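Side-chain contacts in salmonella typhimurium DB7155 bacteriophage DET7 tailspike (Bacteriophage, PDB 2V5I), which binds and probably hydrolyses the O-antigen polysaccharide of Salmonella, serving the phage as its trimeric receptor-binding tailspike: residues A[27-32]-A[73-78]; A[114-119]-A[136-141]; A[262-267]-A[303-308]. All blocks are in the same frame, centred on the assembly; numbering follows the deposited sequence. Where two conformers were deposited one is given.

In the fold
Followed from the N terminus, the three contacts come in series, none nested in another and none crossing. Contact 1 closes first, bringing helix 29-35 against strand 73-78 where the parallel beta-helix begins. Contact 2 then shuts a short loop of its own inside the long excursion between strands 85-92 and 156-161, joining helix 113-117 to the turn that follows helix 132-137. Contact 3 lies further along, between the hairpin 264-269 and the loop that links strands 290-291 and 323-330. Their centres are 33 to 39 Å apart, and the nearest atoms of contacts 2 and 3 remain about 13 Å from each other. Contact 1 is buried at the start of the beta-helix, whereas contacts 2 and 3 tie together segments that project from it.

Contact 1: A[27-32]-A[73-78]; sequences STLQDA and GALIFN
Leu29 extends its CD2 methyl toward strand 73-78 and meets two apolar side chains there. Leu29 CD2 comes to 4.0 Å from Phe77 CE1, approaching the ring obliquely, and lies 4.3 Å from Leu75 CD2. The CA atoms of Leu29 and Leu75 remain 10.2 Å apart, which leaves the bridging to the ends of the side chains. In Leu29 the CA-CB bond is trans (chi1 179°), which directs the branched end toward the strand, and the side chain crosses that of Phe77 at about a right angle. Leu75 and Phe77, two residues apart on the strand, both turn their ends to the same leucine. Phe69 touches Leu29 and Leu75, Leu158 of the next strand packs on Leu75 and Phe77, and the ring of Phe56 meets that of Phe77, so the three side chains are buried among apolar neighbours.

Thr28, the N-cap residue, caps the first turn of the helix: its OG1 accepts from Asp31 N at 2.9 Å with an N-H...O angle of 152°. This bond belongs to the turn from which Leu29 projects. A short helix placed over the first coils, with its leucine directed at stacked parallel strands, is consistent with a cap closing the N-terminal end of a right-handed parallel beta-helix, as in the P22 tailspike family.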
loop_
_atom_site.group_PDB
_atom_site.type_symbol
_atom_site.label_atom_id
_atom_site.label_comp_id
_atom_site.label_asym_id
_atom_site.label_seq_id
_atom_site.Cartn_x
_atom_site.Cartn_y
_atom_site.Cartn_z
ATOM N N SER A 27 36.544 -34.265 -14.824
ATOM C CA SER A 27 37.156 -33.370 -15.821
ATOM C C SER A 27 36.156 -32.866 -16.881
ATOM O O SER A 27 36.560 -32.272 -17.880
ATOM C CB SER A 27 38.358 -34.045 -16.496
ATOM O OG SER A 27 37.929 -35.116 -17.311
ATOM N N THR A 28 34.866 -33.130 -16.670
ATOM C CA THR A 28 33.812 -32.417 -17.398
ATOM C C THR A 28 32.600 -32.306 -16.513
ATOM O O THR A 28 32.360 -33.193 -15.688
ATOM C CB THR A 28 33.405 -33.096 -18.714
ATOM O OG1 THR A 28 32.751 -34.342 -18.453
ATOM C CG2 THR A 28 34.625 -33.299 -19.614
ATOM N N LEU A 29 31.829 -31.232 -16.680
ATOM C CA LEU A 29 30.605 -31.108 -15.909
ATOM C C LEU A 29 29.705 -32.296 -16.194
ATOM O O LEU A 29 29.132 -32.900 -15.259
ATOM C CB LEU A 29 29.938 -29.780 -16.202
ATOM C CG LEU A 29 28.614 -29.513 -15.488
ATOM C CD1 LEU A 29 28.808 -29.630 -13.984
ATOM C CD2 LEU A 29 28.172 -28.083 -15.827
ATOM N N GLN A 30 29.602 -32.715 -17.464
ATOM C CA GLN A 30 28.812 -33.921 -17.793
ATOM C C GLN A 30 29.258 -35.166 -17.014
ATOM O O GLN A 30 28.415 -35.919 -16.504
ATOM C CB GLN A 30 28.856 -34.200 -19.281
ATOM C CG GLN A 30 28.063 -35.393 -19.693
ATOM C CD GLN A 30 26.566 -35.208 -19.473
ATOM O OE1 GLN A 30 25.898 -34.519 -20.271
ATOM N NE2 GLN A 30 26.025 -35.870 -18.431
ATOM N N ASP A 31 30.585 -35.376 -16.915
ATOM C CA ASP A 31 31.078 -36.527 -16.181
ATOM C C ASP A 31 30.596 -36.498 -14.724
ATOM O O ASP A 31 30.202 -37.522 -14.146
ATOM C CB ASP A 31 32.599 -36.603 -16.239
ATOM C CG ASP A 31 33.129 -37.062 -17.620
ATOM O OD1 ASP A 31 32.329 -37.604 -18.392
ATOM O OD2 ASP A 31 34.341 -36.839 -17.916
ATOM N N ALA A 32 30.641 -35.317 -14.093
ATOM C CA ALA A 32 30.164 -35.225 -12.699
ATOM C C ALA A 32 28.670 -35.512 -12.599
ATOM O O ALA A 32 28.232 -36.278 -11.738
ATOM C CB ALA A 32 30.481 -33.836 -12.140
ATOM N N GLY A 73 28.564 -17.281 -24.051
ATOM C CA GLY A 73 27.566 -18.152 -24.686
ATOM C C GLY A 73 26.743 -18.927 -23.670
ATOM O O GLY A 73 26.740 -18.604 -22.492
ATOM N N ALA A 74 26.167 -20.046 -24.113
ATOM C CA ALA A 74 25.189 -20.766 -23.312
ATOM C C ALA A 74 25.762 -22.073 -22.743
ATOM O O ALA A 74 26.441 -22.856 -23.463
ATOM C CB ALA A 74 23.957 -21.086 -24.163
ATOM N N LEU A 75 25.529 -22.277 -21.445
ATOM C CA LEU A 75 25.706 -23.552 -20.773
ATOM C C LEU A 75 24.314 -24.139 -20.652
ATOM O O LEU A 75 23.436 -23.525 -20.053
ATOM C CB LEU A 75 26.348 -23.333 -19.412
ATOM C CG LEU A 75 26.565 -24.545 -18.531
ATOM C CD1 LEU A 75 27.420 -25.629 -19.265
ATOM C CD2 LEU A 75 27.151 -24.151 -17.198
ATOM N N ILE A 76 24.077 -25.285 -21.306
ATOM C CA ILE A 76 22.724 -25.842 -21.504
ATOM C C ILE A 76 22.490 -27.054 -20.617
ATOM O O ILE A 76 23.236 -28.016 -20.701
ATOM C CB ILE A 76 22.486 -26.240 -22.981
ATOM C CG1 ILE A 76 22.706 -25.032 -23.881
ATOM C CG2 ILE A 76 21.079 -26.890 -23.153
ATOM C CD1 ILE A 76 22.901 -25.378 -25.354
ATOM N N PHE A 77 21.411 -27.003 -19.827
ATOM C CA PHE A 77 21.039 -28.081 -18.895
ATOM C C PHE A 77 19.752 -28.739 -19.407
ATOM O O PHE A 77 18.653 -28.144 -19.370
ATOM C CB PHE A 77 20.774 -27.556 -17.473
ATOM C CG PHE A 77 22.020 -27.186 -16.651
ATOM C CD1 PHE A 77 23.296 -27.173 -17.191
ATOM C CD2 PHE A 77 21.888 -26.850 -15.302
ATOM C CE1 PHE A 77 24.406 -26.845 -16.373
ATOM C CE2 PHE A 77 22.949 -26.549 -14.516
ATOM C CZ PHE A 77 24.219 -26.526 -15.044
ATOM N N ASN A 78 19.889 -30.003 -19.873
ATOM C CA ASN A 78 18.800 -30.808 -20.406
ATOM C C ASN A 78 18.395 -31.921 -19.477
ATOM O O ASN A 78 19.216 -32.454 -18.717
ATOM C CB ASN A 78 19.262 -31.481 -21.712
ATOM C CG ASN A 78 19.576 -30.500 -22.815
ATOM O OD1 ASN A 78 18.735 -29.726 -23.217
ATOM N ND2 ASN A 78 20.812 -30.542 -23.320
#

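Contact 2: A[114-119]-A[136-141]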
loop_
_atom_site.group_PDB
_atom_site.type_symbol
_atom_site.label_atom_id
_atom_site.label_comp_id
_atom_site.label_asym_id
_atom_site.label_seq_id
_atom_site.Cartn_x
_atom_site.Cartn_y
_atom_site.Cartn_z
ATOM N N ALA A 114 27.186 12.366 -27.840
ATOM C CA ALA A 114 28.635 12.451 -27.780
ATOM C C ALA A 114 29.165 12.193 -26.367
ATOM O O ALA A 114 30.207 11.551 -26.190
ATOM C CB ALA A 114 29.121 13.803 -28.303
ATOM N N LEU A 115 28.429 12.673 -25.363
ATOM C CA LEU A 115 28.800 12.439 -23.983
ATOM C C LEU A 115 28.632 10.954 -23.587
ATOM O O LEU A 115 29.445 10.414 -22.817
ATOM C CB LEU A 115 28.022 13.359 -23.034
ATOM C CG LEU A 115 28.378 14.856 -23.163
ATOM C CD1 LEU A 115 27.559 15.627 -22.204
ATOM C CD2 LEU A 115 29.849 15.103 -22.932
ATOM N N VAL A 116 27.580 10.322 -24.087
ATOM C CA VAL A 116 27.371 8.874 -23.859
ATOM C C VAL A 116 28.484 8.061 -24.543
ATOM O O VAL A 116 29.068 7.168 -23.939
ATOM C CB VAL A 116 25.985 8.418 -24.347
ATOM C CG1 VAL A 116 25.844 6.901 -24.294
ATOM C CG2 VAL A 116 24.886 9.105 -23.517
ATOM N N ALA A 117 28.804 8.416 -25.796
ATOM C CA ALA A 117 29.910 7.768 -26.508
ATOM C C ALA A 117 31.227 7.858 -25.782
ATOM O O ALA A 117 32.024 6.902 -25.807
ATOM C CB ALA A 117 30.041 8.356 -27.911
ATOM N N ALA A 118 31.480 8.978 -25.110
ATOM C CA ALA A 118 32.722 9.156 -24.373
ATOM C C ALA A 118 32.818 8.300 -23.094
ATOM O O ALA A 118 33.898 8.199 -22.487
ATOM C CB ALA A 118 32.912 10.610 -24.017
ATOM N N THR A 119 31.698 7.728 -22.638
ATOM C CA THR A 119 31.710 6.834 -21.471
ATOM C C THR A 119 32.171 5.414 -21.826
ATOM O O THR A 119 32.368 4.577 -20.929
ATOM C CB THR A 119 30.296 6.710 -20.806
ATOM O OG1 THR A 119 29.404 5.997 -21.665
ATOM C CG2 THR A 119 29.765 8.081 -20.414
ATOM N N VAL A 136 18.067 4.742 -30.901
ATOM C CA VAL A 136 16.852 5.560 -30.781
ATOM C C VAL A 136 16.853 6.416 -29.514
ATOM O O VAL A 136 16.528 7.601 -29.500
ATOM C CB VAL A 136 15.603 4.620 -30.750
ATOM C CG1 VAL A 136 14.336 5.380 -30.436
ATOM C CG2 VAL A 136 15.432 3.866 -32.027
ATOM N N LYS A 137 17.293 5.818 -28.398
ATOM C CA LYS A 137 17.347 6.516 -27.143
ATOM C C LYS A 137 18.334 7.671 -27.108
ATOM O O LYS A 137 18.090 8.697 -26.467
ATOM C CB LYS A 137 17.628 5.479 -26.026
ATOM C CG LYS A 137 17.573 5.947 -24.633
ATOM C CD LYS A 137 16.209 6.399 -24.138
ATOM C CE LYS A 137 15.088 5.377 -24.180
ATOM N NZ LYS A 137 13.937 5.808 -23.285
ATOM N N PHE A 138 19.477 7.531 -27.808
ATOM C CA PHE A 138 20.526 8.537 -27.813
ATOM C C PHE A 138 20.817 8.855 -29.303
ATOM O O PHE A 138 21.753 8.311 -29.911
ATOM C CB PHE A 138 21.800 8.030 -27.110
ATOM C CG PHE A 138 21.562 7.509 -25.693
ATOM C CD1 PHE A 138 21.285 8.372 -24.644
ATOM C CD2 PHE A 138 21.608 6.154 -25.439
ATOM C CE1 PHE A 138 21.062 7.894 -23.333
ATOM C CE2 PHE A 138 21.386 5.676 -24.119
ATOM C CZ PHE A 138 21.123 6.555 -23.090
ATOM N N PRO A 139 19.939 9.644 -29.938
ATOM C CA PRO A 139 20.164 9.883 -31.375
ATOM C C PRO A 139 21.524 10.493 -31.672
ATOM O O PRO A 139 21.927 11.493 -31.067
ATOM C CB PRO A 139 19.056 10.859 -31.764
ATOM C CG PRO A 139 18.083 10.860 -30.633
ATOM C CD PRO A 139 18.696 10.251 -29.439
ATOM N N GLY A 140 22.204 9.863 -32.628
ATOM C CA GLY A 140 23.560 10.194 -33.042
ATOM C C GLY A 140 24.600 9.195 -32.558
ATOM O O GLY A 140 25.751 9.209 -33.018
ATOM N N LEU A 141 24.231 8.385 -31.563
ATOM C CA LEU A 141 25.206 7.491 -30.941
ATOM C C LEU A 141 25.696 6.427 -31.923
ATOM O O LEU A 141 26.882 6.036 -31.890
ATOM C CB LEU A 141 24.591 6.836 -29.682
ATOM C CG LEU A 141 25.507 5.870 -28.954
ATOM C CD1 LEU A 141 26.754 6.545 -28.374
ATOM C CD2 LEU A 141 24.702 5.110 -27.877
#
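This is a small, buried apolar contact within the insertion between strands 85-92 and 156-161, where helix 113-117 meets the turn that follows helix 132-137. Val116 uses both of its methyls. CG2 sits over one face of the Phe138 ring, 4.2 Å from the centroid and 26° off the normal, a CH-pi contact in which Phe138 CD1 is the nearest ring atom at 3.8 Å. CG1 points instead to Leu141, reaching Leu141 CD2 at 4.2 Å. The split follows from chi1 of 172°, which puts CG1 anti to the nitrogen and CG2 beside it. One residue on, Ala117 CB lies 3.8 Å from Leu141 CD1.

A type II turn from Phe138 to Leu141, closed by Leu141 N to Phe138 O, sets ring and leucine beside each other to receive the helix. Pro102 and Tyr128 also pack on Phe138. On the helix side, Val116 O accepts from both Thr119 N and Thr119 OG1, the hydroxyl at 2.6 Å and in the carbonyl plane; Thr119 OG1 is also bonded to Phe101 N. With methyls and a ring face making most of the contact, it depends on shape and burial, while the turn bond and the Thr119-Val116 bonds lie within their own segments.

Contact 3: A[262-267]-A[303-308]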
loop_
_atom_site.group_PDB
_atom_site.type_symbol
_atom_site.label_atom_id
_atom_site.label_comp_id
_atom_site.label_asym_id
_atom_site.label_seq_id
_atom_site.Cartn_x
_atom_site.Cartn_y
_atom_site.Cartn_z
ATOM N N GLN A 262 5.896 -8.039 -26.475
ATOM C CA GLN A 262 4.853 -7.615 -27.365
ATOM C C GLN A 262 5.028 -8.255 -28.725
ATOM O O GLN A 262 6.160 -8.461 -29.197
ATOM C CB GLN A 262 4.850 -6.099 -27.554
ATOM C CG GLN A 262 4.304 -5.397 -26.369
ATOM C CD GLN A 262 5.247 -4.502 -25.698
ATOM O OE1 GLN A 262 5.788 -3.613 -26.334
ATOM N NE2 GLN A 262 5.442 -4.687 -24.364
ATOM N N GLY A 263 3.921 -8.541 -29.370
ATOM C CA GLY A 263 3.922 -9.009 -30.749
ATOM C C GLY A 263 4.332 -10.454 -30.941
ATOM O O GLY A 263 4.119 -11.317 -30.080
ATOM N N SER A 264 5.090 -10.696 -32.011
ATOM C CA SER A 264 5.513 -12.035 -32.449
ATOM C C SER A 264 7.025 -12.190 -32.395
ATOM O O SER A 264 7.761 -11.229 -32.525
ATOM C CB SER A 264 5.098 -12.247 -33.913
ATOM O OG SER A 264 3.715 -12.262 -34.047
ATOM N N VAL A 265 7.463 -13.432 -32.166
ATOM C CA VAL A 265 8.886 -13.818 -32.292
ATOM C C VAL A 265 8.874 -15.100 -33.077
ATOM O O VAL A 265 8.132 -16.005 -32.762
ATOM C CB VAL A 265 9.570 -14.015 -30.931
ATOM C CG1 VAL A 265 10.995 -14.549 -31.104
ATOM C CG2 VAL A 265 9.651 -12.712 -30.217
ATOM N N GLY A 266 9.687 -15.189 -34.128
ATOM C CA GLY A 266 9.738 -16.428 -34.921
ATOM C C GLY A 266 8.436 -16.782 -35.626
ATOM O O GLY A 266 8.180 -17.958 -35.935
ATOM N N GLY A 267 7.613 -15.780 -35.921
ATOM C CA GLY A 267 6.353 -15.990 -36.621
ATOM C C GLY A 267 5.122 -16.366 -35.821
ATOM O O GLY A 267 4.068 -16.615 -36.394
ATOM N N ASP A 303 -2.412 -8.979 -38.079
ATOM C CA ASP A 303 -3.110 -9.963 -37.278
ATOM C C ASP A 303 -2.185 -10.453 -36.156
ATOM O O ASP A 303 -1.105 -9.875 -35.980
ATOM C CB ASP A 303 -3.316 -11.146 -38.266
ATOM C CG ASP A 303 -1.945 -11.745 -38.875
ATOM O OD1 ASP A 303 -0.897 -11.064 -39.141
ATOM O OD2 ASP A 303 -1.927 -12.964 -39.151
ATOM N N ARG A 304 -2.579 -11.508 -35.449
ATOM C CA ARG A 304 -1.799 -12.095 -34.372
ATOM C C ARG A 304 -1.687 -13.585 -34.559
ATOM O O ARG A 304 -2.454 -14.339 -33.969
ATOM C CB ARG A 304 -2.523 -11.863 -33.042
ATOM C CG ARG A 304 -2.736 -10.395 -32.685
ATOM C CD ARG A 304 -3.117 -10.239 -31.202
ATOM N NE ARG A 304 -3.486 -8.888 -30.822
ATOM C CZ ARG A 304 -4.741 -8.413 -30.865
ATOM N NH1 ARG A 304 -5.703 -9.167 -31.345
ATOM N NH2 ARG A 304 -5.041 -7.198 -30.442
ATOM N N PRO A 305 -0.683 -14.023 -35.309
ATOM C CA PRO A 305 -0.514 -15.470 -35.470
ATOM C C PRO A 305 -0.301 -16.146 -34.110
ATOM O O PRO A 305 0.573 -15.734 -33.369
ATOM C CB PRO A 305 0.725 -15.620 -36.349
ATOM C CG PRO A 305 1.051 -14.261 -36.861
ATOM C CD PRO A 305 0.271 -13.210 -36.086
ATOM N N GLY A 306 -1.103 -17.174 -33.837
ATOM C CA GLY A 306 -1.002 -17.965 -32.599
ATOM C C GLY A 306 -1.739 -17.344 -31.398
ATOM O O GLY A 306 -1.679 -17.872 -30.257
ATOM N N ASP A 307 -2.430 -16.236 -31.609
ATOM C CA ASP A 307 -3.069 -15.497 -30.505
ATOM C C ASP A 307 -4.515 -15.125 -30.874
ATOM O O ASP A 307 -5.054 -15.576 -31.916
ATOM C CB ASP A 307 -2.228 -14.278 -30.130
ATOM C CG ASP A 307 -2.226 -13.988 -28.607
ATOM O OD1 ASP A 307 -3.332 -13.922 -28.051
ATOM O OD2 ASP A 307 -1.150 -13.754 -27.995
ATOM N N LEU A 308 -5.162 -14.321 -30.049
ATOM C CA LEU A 308 -6.549 -13.899 -30.349
ATOM C C LEU A 308 -6.563 -12.986 -31.574
ATOM O O LEU A 308 -5.742 -12.060 -31.684
ATOM C CB LEU A 308 -7.174 -13.188 -29.162
ATOM C CG LEU A 308 -7.171 -13.995 -27.861
ATOM C CD1 LEU A 308 -7.627 -13.174 -26.665
ATOM C CD2 LEU A 308 -8.005 -15.223 -27.959
HETATM O O HOH W 1 1.266 -13.047 -32.986
#
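Ser264 is the first residue of segment 262-267 to meet the loop 303-308: its OG lies 4.1 Å from Pro305 CD, a loose contact beside the pyrrolidine ring. The hydroxyl is hydrogen-bonded to Glu301 OE2, its main polar partner. A firmer connection to the proline runs through water 1, which donates to both Ser264 OG and Pro305 O, each at 2.8 Å, and so links a side chain to a backbone carbonyl on the facing loop. The chain then turns through Gly266 and Gly267, both with positive phi. At Gly267 the backbone itself makes the contact, its carbonyl O approaching Pro305 CB at 3.5 Å. Gly267 O thus lies against CB and, less closely, CG of the proline ring, while the serine hydroxyl is near CD.

On the facing loop, a type II turn from Arg304 to Asp307 presents Pro305. Asp307 N to Arg304 O closes the turn, and two side-chain bonds converge on Leu308: Arg304 NH1 donates to Leu308 O at 2.9 Å, from a position 41° out of the carbonyl plane, and Asp307 OD1 receives Leu308 N on its anti lone pair at 2.7 Å. Arg304 also forms a salt bridge with Asp295, while Asp307 is bound by Tyr273 and Thr269, the latter on the return strand of the hairpin. Here a small antiparallel hairpin, 264-265 with 268-269, is tied to the loop between strands 290-291 and 323-330 by a water, a proline contact and side-chain bonds, on the outside of the parallel beta-helix.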